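Local atomic coordinates of Lmo0740 protein (Listeria monocytogenes, PDB entry 4RFA), a protein that probably acts as a Crp/Fnr-type transcription activator, coupling a cyclic nucleotide-binding domain to a winged helix-turn-helix DNA-binding domain. Residues 171-176 with 220-225; 73-78 with 163-168; 148-153 with 190-195. All blocks are in the same frame, centred on the assembly; numbering follows the deposited sequence.

Interaction 2 lies about 5 Å from the centre of the chain and is the joint between domains: strand 72-76 of the beta-roll meets the end of helix 150-165. Its centre is 16 Å from that of interaction 1 and 19 Å from that of interaction 3; both lie in the DNA-binding domain, 22 Å apart without touching. Interactions 1 and 2 share a three-stranded sheet, V176 O probably bonding T167 N, and R191 of interaction 3 probably bonds S73 O of interaction 2. Along the chain, interaction 2 finishes before interaction 1 opens, whereas interaction 3 interleaves with both. Helix 150-165 joins interactions 3 and 2, and the sheet of interaction 1 packs on it, a plausible route for coupling.

Interaction 1: 171-176 with 220-225; sequences ERNEIV and DKDSLD
N173 meets K221 and D222 where the small antiparallel sheet of the winged helix domain gives way to the C-terminal tail. The sheet evidence is the non-hydrogen-bonded pair E174 with D220, whose CA atoms are 4.9 Å apart and whose side chains share a face; on that face the E174 carboxylate pairs with R218. Just before it, N173 has left-handed backbone angles, consistent with the strand beginning at E174.

Two polar contacts join the segments. K221 N donates to N173 O at 3.1 Å with an N-H...O angle of 154°, although it approaches from above the carbonyl plane, away from a lone-pair direction. N173 ND2 reaches D222 OD1 at 2.6 Å; this bond is short but badly bent, hence weak, and the amide and carboxylate planes are 62° apart. Within the tail, a weak bond of 3.2 Å from D222 N to D220 OD1 follows the Asx-turn pattern.

The remaining contacts are made by carbon chains. K221 starts with CG anti to its backbone N, crosses the N173 amide at about a right angle with CG 3.2 Å from N173 OD1, and then bends at chi2 (62°), so that CD slants across the I175 side chain and meets its CD1. Its amine also forms a long, weak ion pair with E168. I175 and L224 both rest on A162 of helix 150-165, which backs the sheet. Above that helix the two side chains meet methyl to methyl, I175 CD1 lying 3.7 Å from L224 CD2.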
loop_
_atom_site.group_PDB
_atom_site.type_symbol
_atom_site.label_atom_id
_atom_site.label_comp_id
_atom_site.label_asym_id
_atom_site.label_seq_id
_atom_site.Cartn_x
_atom_site.Cartn_y
_atom_site.Cartn_z
ATOM N N GLU A 171 -27.319 -10.033 17.242
ATOM C CA GLU A 171 -28.551 -10.725 17.615
ATOM C C GLU A 171 -28.746 -11.912 16.663
ATOM O O GLU A 171 -29.034 -13.029 17.106
ATOM C CB GLU A 171 -29.760 -9.787 17.537
ATOM C CG GLU A 171 -30.895 -10.161 18.484
ATOM C CD GLU A 171 -30.586 -9.830 19.932
ATOM O OE1 GLU A 171 -29.738 -8.951 20.181
ATOM O OE2 GLU A 171 -31.196 -10.444 20.826
ATOM N N ARG A 172 -28.565 -11.657 15.359
ATOM C CA ARG A 172 -28.655 -12.702 14.327
ATOM C C ARG A 172 -27.293 -13.347 14.024
ATOM O O ARG A 172 -27.210 -14.280 13.223
ATOM C CB ARG A 172 -29.266 -12.140 13.039
ATOM C CG ARG A 172 -30.669 -11.572 13.197
ATOM C CD ARG A 172 -31.211 -11.029 11.885
ATOM N N ASN A 173 -26.241 -12.843 14.666
ATOM C CA ASN A 173 -24.882 -13.354 14.508
ATOM C C ASN A 173 -24.438 -13.315 13.038
ATOM O O ASN A 173 -24.070 -14.343 12.441
ATOM C CB ASN A 173 -24.760 -14.764 15.100
ATOM C CG ASN A 173 -23.389 -15.022 15.707
ATOM O OD1 ASN A 173 -22.712 -14.091 16.161
ATOM N ND2 ASN A 173 -22.974 -16.283 15.722
ATOM N N GLU A 174 -24.498 -12.104 12.478
ATOM C CA GLU A 174 -24.189 -11.834 11.087
ATOM C C GLU A 174 -23.468 -10.504 10.959
ATOM O O GLU A 174 -23.782 -9.548 11.680
ATOM C CB GLU A 174 -25.476 -11.710 10.271
ATOM C CG GLU A 174 -26.246 -12.998 10.022
ATOM C CD GLU A 174 -27.566 -12.738 9.307
ATOM O OE1 GLU A 174 -27.739 -11.646 8.723
ATOM O OE2 GLU A 174 -28.443 -13.623 9.331
ATOM N N ILE A 175 -22.535 -10.429 10.012
ATOM C CA ILE A 175 -21.954 -9.156 9.620
ATOM C C ILE A 175 -22.454 -8.846 8.229
ATOM O O ILE A 175 -22.326 -9.672 7.333
ATOM C CB ILE A 175 -20.427 -9.208 9.665
ATOM C CG1 ILE A 175 -19.982 -9.208 11.126
ATOM C CG2 ILE A 175 -19.815 -8.020 8.933
ATOM C CD1 ILE A 175 -18.538 -9.613 11.322
ATOM N N VAL A 176 -23.040 -7.660 8.060
ATOM C CA VAL A 176 -23.755 -7.311 6.836
ATOM C C VAL A 176 -22.971 -6.261 6.067
ATOM O O VAL A 176 -22.467 -5.314 6.657
ATOM C CB VAL A 176 -25.153 -6.752 7.135
ATOM C CG1 VAL A 176 -25.921 -6.517 5.839
ATOM C CG2 VAL A 176 -25.917 -7.714 8.049
ATOM N N ASP A 220 -21.661 -15.078 8.128
ATOM C CA ASP A 220 -21.820 -15.748 9.418
ATOM C C ASP A 220 -20.729 -15.305 10.348
ATOM O O ASP A 220 -19.556 -15.641 10.142
ATOM C CB ASP A 220 -21.747 -17.259 9.278
ATOM C CG ASP A 220 -22.362 -17.965 10.445
ATOM O OD1 ASP A 220 -22.209 -17.491 11.602
ATOM O OD2 ASP A 220 -23.037 -18.982 10.180
ATOM N N LYS A 221 -21.128 -14.551 11.365
ATOM C CA LYS A 221 -20.207 -14.050 12.371
ATOM C C LYS A 221 -19.206 -15.126 12.816
ATOM O O LYS A 221 -17.991 -14.869 12.803
ATOM C CB LYS A 221 -20.980 -13.516 13.576
ATOM C CG LYS A 221 -20.086 -12.996 14.682
ATOM C CD LYS A 221 -19.251 -11.823 14.195
ATOM C CE LYS A 221 -18.475 -11.176 15.327
ATOM N NZ LYS A 221 -17.502 -10.175 14.816
ATOM N N ASP A 222 -19.704 -16.320 13.177
ATOM C CA ASP A 222 -18.821 -17.437 13.565
ATOM C C ASP A 222 -17.670 -17.560 12.577
ATOM O O ASP A 222 -16.506 -17.313 12.935
ATOM C CB ASP A 222 -19.535 -18.802 13.589
ATOM C CG ASP A 222 -20.743 -18.826 14.474
ATOM O OD1 ASP A 222 -20.948 -17.868 15.249
ATOM O OD2 ASP A 222 -21.497 -19.820 14.373
ATOM N N SER A 223 -18.020 -17.912 11.330
ATOM C CA SER A 223 -17.045 -18.248 10.289
ATOM C C SER A 223 -15.898 -17.246 10.209
ATOM O O SER A 223 -14.823 -17.566 9.697
ATOM C CB SER A 223 -17.735 -18.359 8.918
ATOM O OG SER A 223 -18.727 -19.375 8.912
ATOM N N LEU A 224 -16.134 -16.039 10.720
ATOM C CA LEU A 224 -15.179 -14.950 10.625
ATOM C C LEU A 224 -14.454 -14.748 11.955
ATOM O O LEU A 224 -15.072 -14.828 13.018
ATOM C CB LEU A 224 -15.939 -13.676 10.237
ATOM C CG LEU A 224 -15.384 -12.756 9.159
ATOM C CD1 LEU A 224 -15.209 -13.445 7.824
ATOM C CD2 LEU A 224 -16.354 -11.602 9.020
ATOM N N ASP A 225 -13.148 -14.479 11.865
ATOM C CA ASP A 225 -12.277 -14.145 13.011
ATOM C C ASP A 225 -13.011 -13.736 14.288
ATOM O O ASP A 225 -12.735 -12.685 14.858
ATOM C CB ASP A 225 -11.304 -13.030 12.602
ATOM C CG ASP A 225 -10.148 -13.550 11.783
ATOM O OD1 ASP A 225 -10.379 -14.102 10.683
ATOM O OD2 ASP A 225 -9.003 -13.417 12.254
#

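Interaction 2: 73-78 with 163-168; sequences SIFVLP and VEMGTE
F75, near the end of strand 72-76, and L77, just past it, project onto E164 and selenomethionine M165, so that the beta-roll of the cyclic nucleotide-binding domain abuts the end of the first helix of the DNA-binding domain. The strand carries a classic beta bulge just before this meeting: S73 and I74 both face V60, and I74 also packs on Y140 of the second subunit.

At F75 the link is partly polar. F75 N donates to a water at 2.9 Å, and the same water donates to E164 OE1, also at 2.9 Å, bridging strand and helix. The other carboxylate oxygen, E164 OE2, forms a salt bridge with R138, and R138 in turn bonds F75 O; one arginine therefore ties both partners to helix 126-143, which corresponds to the dimerisation helix of Crp relatives. The F75 side chain adds a Met-aromatic contact: M165 SE stands 5.4 Å from the ring centroid and 15° off its normal, a distant position above the face. A bend at chi3 (-106°) brings the methyl closer, with M165 CE 3.7 Å from F75 CG.

V76 points away from the helix and packs on V60. L77 then faces the helix again and splits its branches between two neighbours: L77 CD1 lies across the extended glutamate chain, 3.7 Å from E164 CG, and L77 CD2 touches M165 CE at 3.7 Å.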
loop_
_atom_site.group_PDB
_atom_site.type_symbol
_atom_site.label_atom_id
_atom_site.label_comp_id
_atom_site.label_asym_id
_atom_site.label_seq_id
_atom_site.Cartn_x
_atom_site.Cartn_y
_atom_site.Cartn_z
ATOM N N SER A 73 -9.392 -2.149 -7.514
ATOM C CA SER A 73 -8.155 -2.464 -6.796
ATOM C C SER A 73 -8.395 -2.341 -5.333
ATOM O O SER A 73 -7.897 -3.133 -4.562
ATOM C CB SER A 73 -7.028 -1.466 -7.186
ATOM O OG SER A 73 -6.828 -1.533 -8.596
ATOM N N ILE A 74 -9.123 -1.306 -4.929
ATOM C CA ILE A 74 -9.370 -1.114 -3.501
ATOM C C ILE A 74 -10.518 -0.150 -3.329
ATOM O O ILE A 74 -10.755 0.637 -4.228
ATOM C CB ILE A 74 -8.050 -0.585 -2.799
ATOM C CG1 ILE A 74 -8.168 -0.560 -1.279
ATOM C CG2 ILE A 74 -7.660 0.752 -3.352
ATOM C CD1 ILE A 74 -6.805 -0.391 -0.576
ATOM N N PHE A 75 -11.205 -0.200 -2.186
ATOM C CA PHE A 75 -12.211 0.773 -1.872
ATOM C C PHE A 75 -11.661 1.948 -1.073
ATOM O O PHE A 75 -10.720 1.797 -0.363
ATOM C CB PHE A 75 -13.350 0.103 -1.122
ATOM C CG PHE A 75 -14.119 -0.844 -1.982
ATOM C CD1 PHE A 75 -15.073 -0.359 -2.877
ATOM C CD2 PHE A 75 -13.823 -2.187 -1.994
ATOM C CE1 PHE A 75 -15.753 -1.213 -3.737
ATOM C CE2 PHE A 75 -14.492 -3.064 -2.866
ATOM C CZ PHE A 75 -15.453 -2.574 -3.748
ATOM N N VAL A 76 -12.340 3.093 -1.157
ATOM C CA VAL A 76 -12.047 4.293 -0.395
ATOM C C VAL A 76 -13.177 4.419 0.609
ATOM O O VAL A 76 -14.341 4.467 0.219
ATOM C CB VAL A 76 -12.160 5.487 -1.348
ATOM C CG1 VAL A 76 -12.132 6.831 -0.607
ATOM C CG2 VAL A 76 -11.099 5.354 -2.409
ATOM N N LEU A 77 -12.825 4.488 1.880
ATOM C CA LEU A 77 -13.752 4.506 2.996
ATOM C C LEU A 77 -13.805 5.877 3.666
ATOM O O LEU A 77 -12.875 6.673 3.522
ATOM C CB LEU A 77 -13.293 3.485 4.057
ATOM C CG LEU A 77 -12.735 2.202 3.473
ATOM C CD1 LEU A 77 -12.201 1.260 4.548
ATOM C CD2 LEU A 77 -13.789 1.476 2.647
ATOM N N PRO A 78 -14.902 6.154 4.396
ATOM C CA PRO A 78 -14.958 7.300 5.278
ATOM C C PRO A 78 -13.733 7.337 6.177
ATOM O O PRO A 78 -13.323 6.291 6.685
ATOM C CB PRO A 78 -16.263 7.068 6.091
ATOM C CG PRO A 78 -17.116 6.208 5.227
ATOM C CD PRO A 78 -16.084 5.288 4.563
ATOM N N VAL A 163 -14.417 -6.560 7.559
ATOM C CA VAL A 163 -13.616 -5.734 8.417
ATOM C C VAL A 163 -13.766 -4.248 8.031
ATOM O O VAL A 163 -13.902 -3.402 8.906
ATOM C CB VAL A 163 -12.142 -6.147 8.370
ATOM C CG1 VAL A 163 -11.268 -5.130 9.134
ATOM C CG2 VAL A 163 -11.975 -7.535 8.970
ATOM N N GLU A 164 -13.744 -3.924 6.758
ATOM C CA GLU A 164 -13.717 -2.536 6.372
ATOM C C GLU A 164 -15.011 -1.803 6.537
ATOM O O GLU A 164 -15.022 -0.676 6.899
ATOM C CB GLU A 164 -13.353 -2.421 4.915
ATOM C CG GLU A 164 -11.891 -2.407 4.650
ATOM C CD GLU A 164 -11.579 -2.562 3.193
ATOM O OE1 GLU A 164 -12.467 -2.424 2.362
ATOM O OE2 GLU A 164 -10.427 -2.815 2.886
HETATM N N MSE A 165 -16.100 -2.463 6.240
HETATM C CA MSE A 165 -17.280 -1.823 5.832
HETATM C C MSE A 165 -18.477 -2.558 6.275
HETATM O O MSE A 165 -19.573 -2.251 5.833
HETATM C CB MSE A 165 -17.146 -2.229 4.401
HETATM C CG MSE A 165 -17.590 -1.195 3.428
HETATM SE SE MSE A 165 -17.627 -2.047 1.707
HETATM C CE MSE A 165 -16.021 -1.123 1.153
ATOM N N GLY A 166 -18.298 -3.566 7.095
ATOM C CA GLY A 166 -19.414 -4.390 7.477
ATOM C C GLY A 166 -20.076 -3.889 8.726
ATOM O O GLY A 166 -19.446 -3.275 9.552
ATOM N N THR A 167 -21.355 -4.168 8.867
ATOM C CA THR A 167 -22.056 -3.763 10.066
ATOM C C THR A 167 -22.784 -4.906 10.768
ATOM O O THR A 167 -23.663 -5.533 10.206
ATOM C CB THR A 167 -23.000 -2.600 9.783
ATOM O OG1 THR A 167 -23.459 -2.673 8.436
ATOM C CG2 THR A 167 -22.264 -1.318 9.937
ATOM N N GLU A 168 -22.404 -5.141 12.016
ATOM C CA GLU A 168 -22.808 -6.317 12.790
ATOM C C GLU A 168 -24.307 -6.355 13.167
ATOM O O GLU A 168 -24.905 -5.327 13.481
ATOM C CB GLU A 168 -21.945 -6.403 14.054
ATOM C CG GLU A 168 -21.916 -7.782 14.700
ATOM C CD GLU A 168 -21.115 -7.821 15.993
ATOM O OE1 GLU A 168 -21.312 -6.933 16.854
ATOM O OE2 GLU A 168 -20.301 -8.755 16.157
HETATM O O HOH W 1 -10.942 -2.149 -0.113
#

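Interaction 3: 148-153 with 190-195; sequences KTPKER and CRTTQP
R153 extends its guanidinium group from the first turn of helix 150-165 to the backbone carbonyls of C190 and R191. R153 NE donates to C190 O, 2.8 Å away, with an N-H...O angle of 163°; the oxygen lies at the edge of the group, only 5° out of its plane. R153 NH2 adds two weak bonds, one of 3.3 Å to C190 O and one of 2.8 Å to R191 O. At the other end R153 NH1 makes a weak bond of 2.7 Å to K148 O, also in the plane. A bend at chi3 (-58°) sets the group across the start of its own helix, where P150 CA lies 3.9 Å above one face. All three nitrogens thus meet carbonyl oxygens, which together would restrict the rotation of the group, and these oxygens probably favour its positive charge.

The helix start is satisfied separately by a capping box. E152 N donates to T149 OG1 at 3.1 Å, while T149 N donates to E152 OE1 at 2.8 Å, through the anti lone pair. T149 OG1 gives E152 OE1 a second donor.

In the other segment, T193 OG1 caps N196 N, whereas T192 OG1 is satisfied by the N196 side-chain amide. R191, with positive phi, closes helix 183-189 in a Schellman motif. Two helices, 183-189 and 194-206, joined by a tight turn fit the helix-turn-helix of Crp relatives; helix 194-206 is probably the recognition helix, with R153 clasping the turn.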
loop_
_atom_site.group_PDB
_atom_site.type_symbol
_atom_site.label_atom_id
_atom_site.label_comp_id
_atom_site.label_asym_id
_atom_site.label_seq_id
_atom_site.Cartn_x
_atom_site.Cartn_y
_atom_site.Cartn_z
ATOM N N LYS A 148 -3.639 -16.635 -5.711
ATOM C CA LYS A 148 -4.728 -17.413 -5.155
ATOM C C LYS A 148 -5.748 -17.693 -6.230
ATOM O O LYS A 148 -5.889 -16.932 -7.197
ATOM C CB LYS A 148 -5.421 -16.658 -4.032
ATOM C CG LYS A 148 -4.604 -16.313 -2.817
ATOM C CD LYS A 148 -4.009 -17.479 -2.088
ATOM C CE LYS A 148 -3.423 -16.922 -0.784
ATOM N NZ LYS A 148 -2.958 -18.036 0.066
ATOM N N THR A 149 -6.488 -18.769 -6.045
ATOM C CA THR A 149 -7.586 -19.126 -6.935
ATOM C C THR A 149 -8.770 -18.155 -6.710
ATOM O O THR A 149 -8.835 -17.456 -5.721
ATOM C CB THR A 149 -8.116 -20.523 -6.618
ATOM O OG1 THR A 149 -8.571 -20.531 -5.259
ATOM C CG2 THR A 149 -7.020 -21.574 -6.759
ATOM N N PRO A 150 -9.715 -18.132 -7.634
ATOM C CA PRO A 150 -10.843 -17.244 -7.385
ATOM C C PRO A 150 -11.604 -17.564 -6.111
ATOM O O PRO A 150 -12.037 -16.657 -5.425
ATOM C CB PRO A 150 -11.711 -17.429 -8.630
ATOM C CG PRO A 150 -10.711 -17.743 -9.712
ATOM C CD PRO A 150 -9.691 -18.631 -9.027
ATOM N N LYS A 151 -11.691 -18.831 -5.763
ATOM C CA LYS A 151 -12.380 -19.238 -4.541
ATOM C C LYS A 151 -11.689 -18.738 -3.309
ATOM O O LYS A 151 -12.306 -18.258 -2.358
ATOM C CB LYS A 151 -12.473 -20.770 -4.473
ATOM C CG LYS A 151 -13.066 -21.318 -3.170
ATOM C CD LYS A 151 -14.559 -21.573 -3.265
ATOM C CE LYS A 151 -15.147 -22.152 -1.975
ATOM N NZ LYS A 151 -14.992 -23.610 -1.853
ATOM N N GLU A 152 -10.388 -18.892 -3.278
ATOM C CA GLU A 152 -9.655 -18.322 -2.170
ATOM C C GLU A 152 -9.797 -16.827 -2.115
ATOM O O GLU A 152 -9.874 -16.267 -1.046
ATOM C CB GLU A 152 -8.193 -18.683 -2.299
ATOM C CG GLU A 152 -7.948 -20.177 -2.166
ATOM C CD GLU A 152 -6.520 -20.499 -2.484
ATOM O OE1 GLU A 152 -6.040 -20.104 -3.580
ATOM O OE2 GLU A 152 -5.875 -21.077 -1.608
ATOM N N ARG A 153 -9.800 -16.162 -3.265
ATOM C CA ARG A 153 -9.952 -14.714 -3.271
ATOM C C ARG A 153 -11.290 -14.224 -2.731
ATOM O O ARG A 153 -11.355 -13.206 -2.050
ATOM C CB ARG A 153 -9.765 -14.185 -4.680
ATOM C CG ARG A 153 -8.339 -14.343 -5.155
ATOM C CD ARG A 153 -7.939 -13.429 -6.277
ATOM N NE ARG A 153 -8.745 -13.531 -7.497
ATOM C CZ ARG A 153 -8.507 -14.338 -8.527
ATOM N NH1 ARG A 153 -7.505 -15.234 -8.505
ATOM N NH2 ARG A 153 -9.282 -14.246 -9.601
ATOM N N CYS A 190 -12.826 -9.093 -6.734
ATOM C CA CYS A 190 -12.156 -10.395 -6.754
ATOM C C CYS A 190 -11.371 -10.676 -8.020
ATOM O O CYS A 190 -10.735 -11.709 -8.121
ATOM C CB CYS A 190 -13.133 -11.551 -6.495
ATOM S SG CYS A 190 -13.829 -11.459 -4.847
ATOM N N ARG A 191 -11.466 -9.762 -8.971
ATOM C CA ARG A 191 -10.748 -9.859 -10.216
ATOM C C ARG A 191 -11.060 -11.245 -10.868
ATOM O O ARG A 191 -10.187 -12.096 -11.096
ATOM C CB ARG A 191 -9.263 -9.513 -9.931
ATOM C CG ARG A 191 -9.070 -8.241 -9.032
ATOM C CD ARG A 191 -7.595 -7.827 -8.960
ATOM N NE ARG A 191 -7.046 -6.790 -8.021
ATOM C CZ ARG A 191 -7.540 -6.279 -6.884
ATOM N NH1 ARG A 191 -8.700 -6.643 -6.369
ATOM N NH2 ARG A 191 -6.767 -5.375 -6.212
ATOM N N THR A 192 -12.360 -11.477 -11.058
ATOM C CA THR A 192 -12.894 -12.617 -11.792
ATOM C C THR A 192 -14.238 -12.249 -12.484
ATOM O O THR A 192 -14.633 -11.105 -12.476
ATOM C CB THR A 192 -13.111 -13.791 -10.862
ATOM O OG1 THR A 192 -13.318 -14.945 -11.646
ATOM C CG2 THR A 192 -14.300 -13.577 -9.922
ATOM N N THR A 193 -14.920 -13.223 -13.090
ATOM C CA THR A 193 -16.143 -12.950 -13.875
ATOM C C THR A 193 -17.378 -13.119 -13.032
ATOM O O THR A 193 -17.337 -13.690 -11.945
ATOM C CB THR A 193 -16.294 -13.926 -15.066
ATOM O OG1 THR A 193 -16.550 -15.252 -14.579
ATOM C CG2 THR A 193 -15.036 -13.938 -15.916
ATOM N N GLN A 194 -18.496 -12.642 -13.533
ATOM C CA GLN A 194 -19.722 -12.757 -12.773
ATOM C C GLN A 194 -20.234 -14.135 -12.734
ATOM O O GLN A 194 -20.664 -14.573 -11.673
ATOM C CB GLN A 194 -20.808 -11.879 -13.320
ATOM C CG GLN A 194 -20.702 -10.477 -12.815
ATOM C CD GLN A 194 -22.070 -9.856 -12.683
ATOM O OE1 GLN A 194 -22.914 -10.345 -11.919
ATOM N NE2 GLN A 194 -22.305 -8.787 -13.420
ATOM N N PRO A 195 -20.226 -14.832 -13.882
ATOM C CA PRO A 195 -20.741 -16.192 -13.791
ATOM C C PRO A 195 -19.941 -17.005 -12.790
ATOM O O PRO A 195 -20.476 -17.878 -12.133
ATOM C CB PRO A 195 -20.588 -16.734 -15.228
ATOM C CG PRO A 195 -20.616 -15.511 -16.088
ATOM C CD PRO A 195 -19.858 -14.484 -15.269
#